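Local coordinates for soluble cytochrome b558 (Ectothiorhodospira shaposhnikovii, PDB 1CXY), which binds a b-type heme and, as a soluble bacterial relative of cytochrome b5, probably carries electrons, at residues A27-V32 / E56-W61. Numbering follows the deposited sequence.
Sequences AIHGKV and ESTEAW. With HEM (protoporphyrin IX containing Fe), chain B.
I28 meets W61 where the end of strand 23-28 packs against the start of helix 58-63. Its CG2 lies 3.7 Å from W61 CD1, the two side chains crossing at about a right angle, while CD1 of I28 approaches W61 CB. With CG set anti to the backbone N (chi1 168°), the indole reaches past I28 to the heme, where W61 CZ3 comes within 3.6 Å of HEM C2C; it also stacks on the ring of the axial ligand H70, and L78 of helix 72-80 touches both I28 and W61. One residue back, the backbone of A27 forms a single bridge with that of E56, and A27 O accepts a nearly straight hydrogen bond from S57 N (2.8 Å). This is the cytochrome b5 fold, in which the antiparallel sheet backs onto the helices of the heme pocket; here the type I' turn from I28 to K31 closes the hairpin of strands 23-28 and 31-34 over the N-terminus of helix 58-63. At that turn H29 N donates to T58 OG1 (2.8 Å, 173° at the hydrogen), and T58 OG1 in turn donates to the syn lone pair of E56 OE2, at a short 2.5 Å. A water links the same carboxylate oxygen to G30 N, extending the polar connection along the turn. The other branch of T58, CG2, lies 3.4 Å from H29 CE1, coming obliquely at an imidazole whose NE2 is hydrogen-bonded to E62 and whose plane stands nearly perpendicular to the indole. A valine in place of T58 would probably leave H29 N without its acceptor and E56 OE2 without its hydroxyl donor, with the water at G30 N as the remaining polar link between turn and carboxylate.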
loop_
_atom_site.group_PDB
_atom_site.type_symbol
_atom_site.label_atom_id
_atom_site.label_comp_id
_atom_site.label_asym_id
_atom_site.label_seq_id
_atom_site.Cartn_x
_atom_site.Cartn_y
_atom_site.Cartn_z
ATOM N N ALA A 27 0.773 4.926 1.203
ATOM C CA ALA A 27 0.012 5.552 2.292
ATOM C C ALA A 27 -1.462 5.238 1.978
ATOM O O ALA A 27 -1.934 5.465 0.851
ATOM C CB ALA A 27 0.241 7.048 2.396
ATOM N N ILE A 28 -2.192 4.683 2.924
ATOM C CA ILE A 28 -3.612 4.321 2.763
ATOM C C ILE A 28 -4.322 4.711 4.066
ATOM O O ILE A 28 -3.849 4.329 5.141
ATOM C CB ILE A 28 -3.828 2.825 2.516
ATOM C CG1 ILE A 28 -3.257 2.398 1.162
ATOM C CG2 ILE A 28 -5.310 2.432 2.567
ATOM C CD1 ILE A 28 -3.065 0.896 1.018
ATOM N N HIS A 29 -5.405 5.493 3.981
ATOM C CA HIS A 29 -6.108 5.910 5.193
ATOM C C HIS A 29 -5.226 6.546 6.253
ATOM O O HIS A 29 -5.378 6.255 7.455
ATOM C CB HIS A 29 -6.835 4.695 5.806
ATOM C CG HIS A 29 -7.976 4.215 4.958
ATOM N ND1 HIS A 29 -8.863 5.092 4.386
ATOM C CD2 HIS A 29 -8.375 2.967 4.629
ATOM C CE1 HIS A 29 -9.751 4.387 3.694
ATOM N NE2 HIS A 29 -9.461 3.121 3.792
ATOM N N GLY A 30 -4.287 7.400 5.849
ATOM C CA GLY A 30 -3.408 8.086 6.787
ATOM C C GLY A 30 -2.353 7.190 7.433
ATOM O O GLY A 30 -1.711 7.665 8.382
ATOM N N LYS A 31 -2.172 5.960 7.000
ATOM C CA LYS A 31 -1.181 5.051 7.576
ATOM C C LYS A 31 -0.179 4.714 6.463
ATOM O O LYS A 31 -0.509 4.773 5.279
ATOM C CB LYS A 31 -1.790 3.792 8.183
ATOM C CG LYS A 31 -2.631 4.093 9.426
ATOM C CD LYS A 31 -3.486 2.911 9.863
ATOM C CE LYS A 31 -4.716 2.733 8.990
ATOM N NZ LYS A 31 -5.726 3.808 9.164
ATOM N N VAL A 32 1.038 4.402 6.896
ATOM C CA VAL A 32 2.116 4.074 5.969
ATOM C C VAL A 32 2.503 2.609 6.088
ATOM O O VAL A 32 2.609 2.039 7.175
ATOM C CB VAL A 32 3.335 4.990 6.216
ATOM C CG1 VAL A 32 4.498 4.587 5.297
ATOM C CG2 VAL A 32 2.965 6.445 5.945
ATOM N N GLU A 56 0.064 7.968 -2.120
ATOM C CA GLU A 56 -1.214 7.937 -1.401
ATOM C C GLU A 56 -2.174 7.171 -2.320
ATOM O O GLU A 56 -2.367 7.530 -3.491
ATOM C CB GLU A 56 -1.686 9.369 -1.166
ATOM C CG GLU A 56 -2.625 9.469 0.025
ATOM C CD GLU A 56 -3.918 8.680 -0.157
ATOM O OE1 GLU A 56 -4.534 8.754 -1.234
ATOM O OE2 GLU A 56 -4.312 8.011 0.812
ATOM N N SER A 57 -2.663 6.025 -1.819
ATOM C CA SER A 57 -3.373 5.069 -2.643
ATOM C C SER A 57 -4.729 4.647 -2.081
ATOM O O SER A 57 -5.208 3.565 -2.425
ATOM C CB SER A 57 -2.481 3.812 -2.738
ATOM O OG SER A 57 -1.168 4.150 -3.189
ATOM N N THR A 58 -5.337 5.493 -1.257
ATOM C CA THR A 58 -6.616 5.111 -0.647
ATOM C C THR A 58 -7.704 4.740 -1.636
ATOM O O THR A 58 -8.390 3.719 -1.483
ATOM C CB THR A 58 -7.070 6.225 0.316
ATOM O OG1 THR A 58 -6.144 6.409 1.398
ATOM C CG2 THR A 58 -8.438 5.891 0.919
ATOM N N GLU A 59 -7.903 5.538 -2.693
ATOM C CA GLU A 59 -8.969 5.218 -3.650
ATOM C C GLU A 59 -8.774 3.875 -4.326
ATOM O O GLU A 59 -9.710 3.080 -4.478
ATOM C CB GLU A 59 -9.038 6.324 -4.704
ATOM C CG GLU A 59 -10.081 6.051 -5.777
ATOM C CD GLU A 59 -10.339 7.254 -6.661
ATOM O OE1 GLU A 59 -11.387 7.905 -6.453
ATOM O OE2 GLU A 59 -9.516 7.554 -7.545
ATOM N N ALA A 60 -7.543 3.611 -4.770
ATOM C CA ALA A 60 -7.223 2.319 -5.381
ATOM C C ALA A 60 -7.452 1.191 -4.384
ATOM O O ALA A 60 -7.937 0.136 -4.777
ATOM C CB ALA A 60 -5.782 2.342 -5.852
ATOM N N TRP A 61 -7.075 1.378 -3.118
ATOM C CA TRP A 61 -7.338 0.363 -2.100
ATOM C C TRP A 61 -8.821 0.098 -1.935
ATOM O O TRP A 61 -9.289 -1.026 -1.722
ATOM C CB TRP A 61 -6.673 0.777 -0.766
ATOM C CG TRP A 61 -7.146 -0.082 0.374
ATOM C CD1 TRP A 61 -8.042 0.314 1.332
ATOM C CD2 TRP A 61 -6.800 -1.434 0.668
ATOM N NE1 TRP A 61 -8.300 -0.735 2.189
ATOM C CE2 TRP A 61 -7.540 -1.806 1.816
ATOM C CE3 TRP A 61 -5.938 -2.371 0.104
ATOM C CZ2 TRP A 61 -7.436 -3.071 2.386
ATOM C CZ3 TRP A 61 -5.844 -3.635 0.669
ATOM C CH2 TRP A 61 -6.595 -3.974 1.795
HETATM C CHA HEM B . -7.198 -8.640 -5.045
HETATM C CHB HEM B . -6.229 -4.243 -6.811
HETATM C CHC HEM B . -3.446 -3.343 -2.963
HETATM C CHD HEM B . -4.509 -7.692 -1.127
HETATM C C1A HEM B . -7.089 -7.575 -5.907
HETATM C C2A HEM B . -7.575 -7.529 -7.272
HETATM C C3A HEM B . -7.326 -6.298 -7.740
HETATM C C4A HEM B . -6.647 -5.553 -6.689
HETATM C CMA HEM B . -7.638 -5.708 -9.133
HETATM C CAA HEM B . -8.305 -8.678 -8.009
HETATM C CBA HEM B . -9.818 -8.419 -8.313
HETATM C CGA HEM B . -10.697 -8.579 -7.105
HETATM O O1A HEM B . -10.252 -9.246 -6.137
HETATM O O2A HEM B . -11.849 -8.072 -7.094
HETATM C C1B HEM B . -5.420 -3.593 -5.893
HETATM C C2B HEM B . -4.949 -2.236 -6.001
HETATM C C3B HEM B . -4.206 -1.975 -4.923
HETATM C C4B HEM B . -4.155 -3.182 -4.132
HETATM C CMB HEM B . -5.344 -1.290 -7.164
HETATM C CAB HEM B . -3.498 -0.652 -4.558
HETATM C CBB HEM B . -3.451 -0.173 -3.315
HETATM C C1C HEM B . -3.482 -4.443 -2.139
HETATM C C2C HEM B . -2.782 -4.580 -0.883
HETATM C C3C HEM B . -3.083 -5.778 -0.360
HETATM C C4C HEM B . -4.003 -6.428 -1.291
HETATM C CMC HEM B . -1.881 -3.466 -0.311
HETATM C CAC HEM B . -2.679 -6.440 0.971
HETATM C CBC HEM B . -1.472 -6.388 1.496
HETATM C C1D HEM B . -5.352 -8.309 -2.031
HETATM C C2D HEM B . -6.015 -9.565 -1.794
HETATM C C3D HEM B . -6.762 -9.820 -2.873
HETATM C C4D HEM B . -6.593 -8.736 -3.807
HETATM C CMD HEM B . -5.841 -10.420 -0.515
HETATM C CAD HEM B . -7.728 -11.009 -3.125
HETATM C CBD HEM B . -9.187 -10.481 -3.001
HETATM C CGD HEM B . -9.525 -9.863 -1.670
HETATM O O1D HEM B . -10.092 -8.753 -1.598
HETATM O O2D HEM B . -9.267 -10.524 -0.622
HETATM N NA HEM B . -6.496 -6.363 -5.589
HETATM N NB HEM B . -4.926 -4.163 -4.726
HETATM N NC HEM B . -4.195 -5.602 -2.369
HETATM N ND HEM B . -5.738 -7.803 -3.262
HETATM FE FE HEM B . -5.370 -5.958 -3.962
HETATM O O HOH W 1 -3.280 8.332 3.354
#